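Beta-amyloid-like protein (Caenorhabditis elegans, PDB 3K66) is a transmembrane homolog of human amyloid precursor protein whose E2 domain carries a heparin-binding site, and probably acts in cell adhesion and neural development. Local coordinates at residues E14-F18 and H91-V95; H108-Q112 and T180-L184. All blocks are in the same frame, centred on the assembly; numbering follows the deposited sequence.

Contact 1 (E14-F18 and H91-V95)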
ATOM      1  N   GLU A  14      -5.030   9.927   4.010  1.00 68.24           N
ATOM      2  CA  GLU A  14      -5.304   8.890   3.039  1.00 69.71           C
ATOM      3  C   GLU A  14      -5.416   7.496   3.681  1.00 69.74           C
ATOM      4  O   GLU A  14      -6.339   6.760   3.341  1.00 70.33           O
ATOM      5  CB  GLU A  14      -4.240   8.906   1.932  1.00 65.67           C
ATOM      6  CG  GLU A  14      -4.413   7.825   0.871  1.00 65.53           C
ATOM      7  CD  GLU A  14      -5.696   7.971   0.072  1.00 68.59           C
ATOM      8  OE1 GLU A  14      -6.336   9.045   0.153  1.00 70.48           O
ATOM      9  OE2 GLU A  14      -6.068   7.019  -0.653  1.00 68.55           O
ATOM     10  N   HIS A  15      -4.511   7.134   4.599  1.00 73.83           N
ATOM     11  CA  HIS A  15      -4.579   5.805   5.238  1.00 78.45           C
ATOM     12  C   HIS A  15      -5.961   5.540   5.773  1.00 75.07           C
ATOM     13  O   HIS A  15      -6.531   4.495   5.502  1.00 75.95           O
ATOM     14  CB  HIS A  15      -3.575   5.638   6.396  1.00 87.25           C
ATOM     15  CG  HIS A  15      -3.616   4.288   7.074  1.00101.22           C
ATOM     16  ND1 HIS A  15      -4.139   3.153   6.477  1.00107.56           N
ATOM     17  CD2 HIS A  15      -3.141   3.880   8.278  1.00107.89           C
ATOM     18  CE1 HIS A  15      -3.978   2.117   7.281  1.00112.48           C
ATOM     19  NE2 HIS A  15      -3.376   2.528   8.380  1.00112.24           N
ATOM     20  N   ASP A  16      -6.514   6.496   6.508  1.00 72.43           N
ATOM     21  CA  ASP A  16      -7.840   6.322   7.090  1.00 71.78           C
ATOM     22  C   ASP A  16      -8.959   6.301   6.038  1.00 69.20           C
ATOM     23  O   ASP A  16      -9.761   5.360   6.034  1.00 68.09           O
ATOM     24  CB  ASP A  16      -8.101   7.422   8.116  1.00 74.31           C
ATOM     25  CG  ASP A  16      -9.299   7.132   9.002  1.00 75.26           C
ATOM     26  OD1 ASP A  16      -9.271   6.105   9.723  1.00 77.70           O
ATOM     27  OD2 ASP A  16     -10.262   7.941   8.972  1.00 77.53           O
ATOM     28  N   ASP A  17      -9.003   7.293   5.137  1.00 69.72           N
ATOM     29  CA  ASP A  17     -10.061   7.347   4.113  1.00 70.85           C
ATOM     30  C   ASP A  17     -10.090   6.073   3.285  1.00 68.09           C
ATOM     31  O   ASP A  17     -11.158   5.554   2.958  1.00 67.71           O
ATOM     32  CB  ASP A  17      -9.876   8.530   3.150  1.00 74.55           C
ATOM     33  CG  ASP A  17      -9.267   9.744   3.809  1.00 79.53           C
ATOM     34  OD1 ASP A  17      -9.832  10.224   4.811  1.00 82.16           O
ATOM     35  OD2 ASP A  17      -8.219  10.216   3.313  1.00 85.18           O
ATOM     36  N   PHE A  18      -8.904   5.585   2.938  1.00 66.05           N
ATOM     37  CA  PHE A  18      -8.765   4.364   2.154  1.00 65.52           C
ATOM     38  C   PHE A  18      -9.269   3.175   2.956  1.00 65.38           C
ATOM     39  O   PHE A  18     -10.184   2.459   2.532  1.00 64.20           O
ATOM     40  CB  PHE A  18      -7.309   4.125   1.795  1.00 65.75           C
ATOM     41  CG  PHE A  18      -7.086   2.857   1.045  1.00 67.39           C
ATOM     42  CD1 PHE A  18      -7.646   2.674  -0.217  1.00 68.28           C
ATOM     43  CD2 PHE A  18      -6.357   1.821   1.609  1.00 68.24           C
ATOM     44  CE1 PHE A  18      -7.470   1.484  -0.916  1.00 66.88           C
ATOM     45  CE2 PHE A  18      -6.174   0.627   0.918  1.00 68.01           C
ATOM     46  CZ  PHE A  18      -6.738   0.457  -0.342  1.00 66.82           C
ATOM     47  N   HIS A  91      -5.180   4.772  -4.375  1.00 61.27           N
ATOM     48  CA  HIS A  91      -4.498   4.808  -3.095  1.00 61.78           C
ATOM     49  C   HIS A  91      -2.980   4.909  -3.297  1.00 62.83           C
ATOM     50  O   HIS A  91      -2.350   5.867  -2.844  1.00 62.47           O
ATOM     51  CB  HIS A  91      -4.845   3.558  -2.285  1.00 61.39           C
ATOM     52  CG  HIS A  91      -4.174   3.494  -0.945  1.00 60.25           C
ATOM     53  ND1 HIS A  91      -4.378   4.438   0.041  1.00 58.46           N
ATOM     54  CD2 HIS A  91      -3.326   2.578  -0.418  1.00 58.37           C
ATOM     55  CE1 HIS A  91      -3.689   4.103   1.117  1.00 57.25           C
ATOM     56  NE2 HIS A  91      -3.042   2.979   0.863  1.00 58.21           N
ATOM     57  N   GLU A  92      -2.393   3.933  -3.990  1.00 65.07           N
ATOM     58  CA  GLU A  92      -0.953   3.964  -4.230  1.00 65.44           C
ATOM     59  C   GLU A  92      -0.537   5.286  -4.891  1.00 65.34           C
ATOM     60  O   GLU A  92       0.537   5.813  -4.597  1.00 65.36           O
ATOM     61  CB  GLU A  92      -0.508   2.767  -5.092  1.00 65.07           C
ATOM     62  N   GLU A  93      -1.366   5.835  -5.777  1.00 63.20           N
ATOM     63  CA  GLU A  93      -1.003   7.112  -6.382  1.00 63.43           C
ATOM     64  C   GLU A  93      -0.961   8.210  -5.315  1.00 62.71           C
ATOM     65  O   GLU A  93       0.010   8.972  -5.238  1.00 64.33           O
ATOM     66  CB  GLU A  93      -1.974   7.514  -7.484  1.00 65.32           C
ATOM     67  CG  GLU A  93      -1.585   6.935  -8.729  1.00 70.18           C
ATOM     68  N   ARG A  94      -1.978   8.293  -4.463  1.00 60.63           N
ATOM     69  CA  ARG A  94      -1.952   9.335  -3.439  1.00 60.00           C
ATOM     70  C   ARG A  94      -0.797   9.150  -2.484  1.00 57.84           C
ATOM     71  O   ARG A  94      -0.041  10.082  -2.241  1.00 58.35           O
ATOM     72  CB  ARG A  94      -3.268   9.374  -2.651  1.00 58.39           C
ATOM     73  CG  ARG A  94      -4.445   9.753  -3.508  1.00 59.71           C
ATOM     74  CD  ARG A  94      -5.731   9.817  -2.732  1.00 62.32           C
ATOM     75  NE  ARG A  94      -6.873   9.964  -3.641  1.00 64.85           N
ATOM     76  CZ  ARG A  94      -8.137   9.842  -3.261  1.00 64.34           C
ATOM     77  NH1 ARG A  94      -8.410   9.572  -1.987  1.00 64.40           N
ATOM     78  NH2 ARG A  94      -9.114   9.992  -4.145  1.00 63.92           N
ATOM     79  N   VAL A  95      -0.657   7.946  -1.945  1.00 58.07           N
ATOM     80  CA  VAL A  95       0.411   7.666  -0.997  1.00 59.81           C
ATOM     81  C   VAL A  95       1.777   8.069  -1.571  1.00 60.97           C
ATOM     82  O   VAL A  95       2.589   8.677  -0.877  1.00 59.98           O
ATOM     83  CB  VAL A  95       0.416   6.154  -0.594  1.00 58.82           C
ATOM     84  CG1 VAL A  95       1.421   5.912   0.548  1.00 58.89           C
ATOM     85  CG2 VAL A  95      -0.970   5.720  -0.143  1.00 55.04           C
TER
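The carboxylate of E14 is shared between two side chains of the facing helix, R94 and H91. R94 NH1 donates to E14 OE1 over 3.0 Å in a nearly straight salt bridge (171°); E14 OE1 lies in the guanidinium plane and accepts through its syn lone pair. The other oxygen, E14 OE2, accepts a hydrogen bond from H91 ND1 (3.2 Å) through its anti lone pair, close to the imidazole plane. These bonds link the start of helix 14-53 to helix 55-119, whose segments 14-18 and 91-95 run antiparallel in the two-helix coiled coil of the E2 domain. Y5, in the N-terminal segment before helix 14-53, joins the cluster: its hydroxyl bonds E14 OE2, its carbonyl oxygen receives R94 NH2, and its ring makes a cation-pi contact with R94. The negative charge is thus gripped from several directions, which would probably favour ionised E14. One turn along, F18 lies face-to-face on the H91 ring, the centroids 3.7 Å apart and the planes 11° from parallel. With CG anti to the backbone N (chi1 179°), H91 extends into the space between the helices, where it meets both F18 and E14. The E14 bond at its edge and the phenyl over its face together fix the ring's rotation. H91 CB also makes a CH-pi contact with F18, 3.9 Å from the ring centroid, while V95 CG2 covers the opposite face of the imidazole, near its rim.

Contact 2 (H108-Q112 and T180-L184)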
ATOM      1  N   HIS A 108      13.605  20.955   1.809  1.00 71.07           N
ATOM      2  CA  HIS A 108      13.636  22.417   1.936  1.00 71.22           C
ATOM      3  C   HIS A 108      14.107  22.806   3.320  1.00 70.02           C
ATOM      4  O   HIS A 108      15.100  23.498   3.463  1.00 69.67           O
ATOM      5  CB  HIS A 108      12.240  23.005   1.693  1.00 72.27           C
ATOM      6  CG  HIS A 108      12.139  24.471   1.976  1.00 75.51           C
ATOM      7  ND1 HIS A 108      12.475  25.440   1.050  1.00 76.92           N
ATOM      8  CD2 HIS A 108      11.780  25.133   3.101  1.00 76.00           C
ATOM      9  CE1 HIS A 108      12.327  26.633   1.596  1.00 78.74           C
ATOM     10  NE2 HIS A 108      11.907  26.477   2.838  1.00 78.91           N
ATOM     11  N   ASP A 109      13.378  22.364   4.336  1.00 69.41           N
ATOM     12  CA  ASP A 109      13.758  22.659   5.708  1.00 69.67           C
ATOM     13  C   ASP A 109      15.239  22.292   5.898  1.00 69.00           C
ATOM     14  O   ASP A 109      15.961  22.987   6.615  1.00 69.95           O
ATOM     15  CB  ASP A 109      12.906  21.862   6.708  1.00 72.97           C
ATOM     16  CG  ASP A 109      11.432  22.236   6.666  1.00 76.27           C
ATOM     17  OD1 ASP A 109      11.110  23.428   6.525  1.00 81.32           O
ATOM     18  OD2 ASP A 109      10.580  21.340   6.800  1.00 78.00           O
ATOM     19  N   TYR A 110      15.697  21.217   5.246  1.00 67.03           N
ATOM     20  CA  TYR A 110      17.098  20.789   5.385  1.00 66.22           C
ATOM     21  C   TYR A 110      18.112  21.769   4.837  1.00 67.92           C
ATOM     22  O   TYR A 110      19.022  22.199   5.554  1.00 66.44           O
ATOM     23  CB  TYR A 110      17.357  19.450   4.694  1.00 61.49           C
ATOM     24  CG  TYR A 110      18.817  18.993   4.768  1.00 54.73           C
ATOM     25  CD1 TYR A 110      19.494  18.569   3.632  1.00 51.59           C
ATOM     26  CD2 TYR A 110      19.475  18.906   5.994  1.00 55.68           C
ATOM     27  CE1 TYR A 110      20.782  18.061   3.708  1.00 49.82           C
ATOM     28  CE2 TYR A 110      20.762  18.396   6.097  1.00 52.42           C
ATOM     29  CZ  TYR A 110      21.407  17.967   4.947  1.00 53.45           C
ATOM     30  OH  TYR A 110      22.655  17.380   5.048  1.00 50.73           O
ATOM     31  N   ARG A 111      17.974  22.087   3.555  1.00 69.95           N
ATOM     32  CA  ARG A 111      18.884  23.007   2.907  1.00 72.10           C
ATOM     33  C   ARG A 111      18.876  24.381   3.552  1.00 75.01           C
ATOM     34  O   ARG A 111      19.911  25.026   3.659  1.00 76.16           O
ATOM     35  CB  ARG A 111      18.536  23.115   1.437  1.00 72.09           C
ATOM     36  CG  ARG A 111      18.901  21.877   0.635  1.00 70.28           C
ATOM     37  CD  ARG A 111      19.739  22.275  -0.553  1.00 70.97           C
ATOM     38  NE  ARG A 111      21.092  21.737  -0.473  1.00 73.29           N
ATOM     39  CZ  ARG A 111      22.108  22.151  -1.227  1.00 75.55           C
ATOM     40  NH1 ARG A 111      21.925  23.126  -2.122  1.00 77.09           N
ATOM     41  NH2 ARG A 111      23.300  21.573  -1.109  1.00 75.49           N
ATOM     42  N   GLN A 112      17.711  24.831   3.997  1.00 81.14           N
ATOM     43  CA  GLN A 112      17.644  26.135   4.641  1.00 84.52           C
ATOM     44  C   GLN A 112      18.451  26.005   5.929  1.00 85.58           C
ATOM     45  O   GLN A 112      19.275  26.866   6.257  1.00 84.90           O
ATOM     46  CB  GLN A 112      16.188  26.531   4.942  1.00 85.09           C
ATOM     47  CG  GLN A 112      15.868  28.003   4.604  1.00 90.99           C
ATOM     48  CD  GLN A 112      14.400  28.381   4.784  1.00 94.00           C
ATOM     49  OE1 GLN A 112      13.811  29.079   3.946  1.00 94.33           O
ATOM     50  NE2 GLN A 112      13.814  27.942   5.878  1.00 94.43           N
ATOM     51  N   THR A 180      22.329  13.032   0.209  1.00 54.31           N
ATOM     52  CA  THR A 180      21.912  14.059   1.149  1.00 53.81           C
ATOM     53  C   THR A 180      22.894  14.199   2.321  1.00 56.24           C
ATOM     54  O   THR A 180      23.114  15.301   2.823  1.00 56.39           O
ATOM     55  CB  THR A 180      20.493  13.782   1.624  1.00 52.70           C
ATOM     56  OG1 THR A 180      19.658  13.562   0.480  1.00 50.90           O
ATOM     57  CG2 THR A 180      19.949  14.968   2.388  1.00 49.16           C
ATOM     58  N   LEU A 181      23.505  13.088   2.736  1.00 58.70           N
ATOM     59  CA  LEU A 181      24.501  13.102   3.811  1.00 56.79           C
ATOM     60  C   LEU A 181      25.780  13.775   3.273  1.00 58.83           C
ATOM     61  O   LEU A 181      26.478  14.502   3.996  1.00 58.09           O
ATOM     62  CB  LEU A 181      24.794  11.668   4.283  1.00 52.64           C
ATOM     63  CG  LEU A 181      23.675  11.033   5.128  1.00 53.53           C
ATOM     64  CD1 LEU A 181      23.554   9.529   4.867  1.00 48.10           C
ATOM     65  CD2 LEU A 181      23.965  11.282   6.590  1.00 50.49           C
ATOM     66  N   ALA A 182      26.082  13.538   2.001  1.00 58.28           N
ATOM     67  CA  ALA A 182      27.262  14.144   1.407  1.00 59.99           C
ATOM     68  C   ALA A 182      27.211  15.675   1.542  1.00 61.71           C
ATOM     69  O   ALA A 182      28.239  16.339   1.656  1.00 62.39           O
ATOM     70  CB  ALA A 182      27.389  13.738  -0.069  1.00 60.80           C
ATOM     71  N   MET A 183      26.013  16.238   1.538  1.00 62.28           N
ATOM     72  CA  MET A 183      25.899  17.671   1.655  1.00 62.41           C
ATOM     73  C   MET A 183      26.574  18.215   2.899  1.00 63.65           C
ATOM     74  O   MET A 183      26.799  19.413   2.998  1.00 64.84           O
ATOM     75  CB  MET A 183      24.430  18.096   1.595  1.00 60.77           C
ATOM     76  CG  MET A 183      23.895  18.083   0.173  1.00 61.36           C
ATOM     77  SD  MET A 183      22.127  18.314   0.035  1.00 60.37           S
ATOM     78  CE  MET A 183      21.779  17.617  -1.619  1.00 59.92           C
ATOM     79  N   LEU A 184      26.934  17.356   3.846  1.00 63.29           N
ATOM     80  CA  LEU A 184      27.591  17.861   5.045  1.00 64.19           C
ATOM     81  C   LEU A 184      29.094  18.006   4.862  1.00 65.52           C
ATOM     82  O   LEU A 184      29.729  18.773   5.568  1.00 66.46           O
ATOM     83  CB  LEU A 184      27.317  16.960   6.257  1.00 65.33           C
ATOM     84  CG  LEU A 184      25.932  17.045   6.894  1.00 64.01           C
ATOM     85  CD1 LEU A 184      24.981  16.212   6.085  1.00 67.80           C
ATOM     86  CD2 LEU A 184      25.957  16.546   8.318  1.00 62.44           C
TER
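T180 of helix 163-182, with M183 and L184 at and beyond its C-terminal end, gathers round the side chain of Y110 on helix 55-119. The tyrosine runs out from its own helix with CG anti to the backbone N (chi1 178°), enough to carry its ring across to the other segment, where T180 CA lies 9.3 Å from Y110 CA. On the way, Y110 CE1 passes T180 CG2 at 3.5 Å, the two side chains sliding past each other in opposite directions. The OH of Y110 lies 3.1 Å from T180 O and would donate to it, although the position of this hydroxyl is doubtful. T180 OG1 turns back to its own helix and bonds the carbonyl oxygen of R176. Helix 123-154 completes the three-helix bundle here, placing S129 and L130 against Y110 and Y133 against T180. M183 SD approaches the phenol at its edge, 5.2 Å from the centroid of the Y110 ring, in a Met-aromatic contact. Were Y110 an alanine, the T180 methyl and the M183 sulfur would probably lose their aromatic neighbour and a gap would open between the helices. Farther out, the bent chain of exposed R111 crosses M183 at about a right angle, bringing R111 NE 3.6 Å from M183 SD, with NH2 reaching the same sulfur.

How the contacts relate
Both contacts use helix 55-119, which runs from the two-helix coiled coil into the three-helix bundle. Contact 1 pairs it with helix 14-53 and contact 2 with helix 163-182; their centres are 28 Å apart, and their nearest atoms stay about 17 Å from each other. Here the contact nearer the middle of the chain is the less buried one. The centre of contact 1 lies about 8 Å from the centre of the chain, yet the contact is only partly buried and relies on a charged network with a ring stack. Contact 2, its centre about 29 Å from the chain's centre, is more enclosed and mainly apolar, built on one tyrosine, with an arginine-methionine pair at its margin.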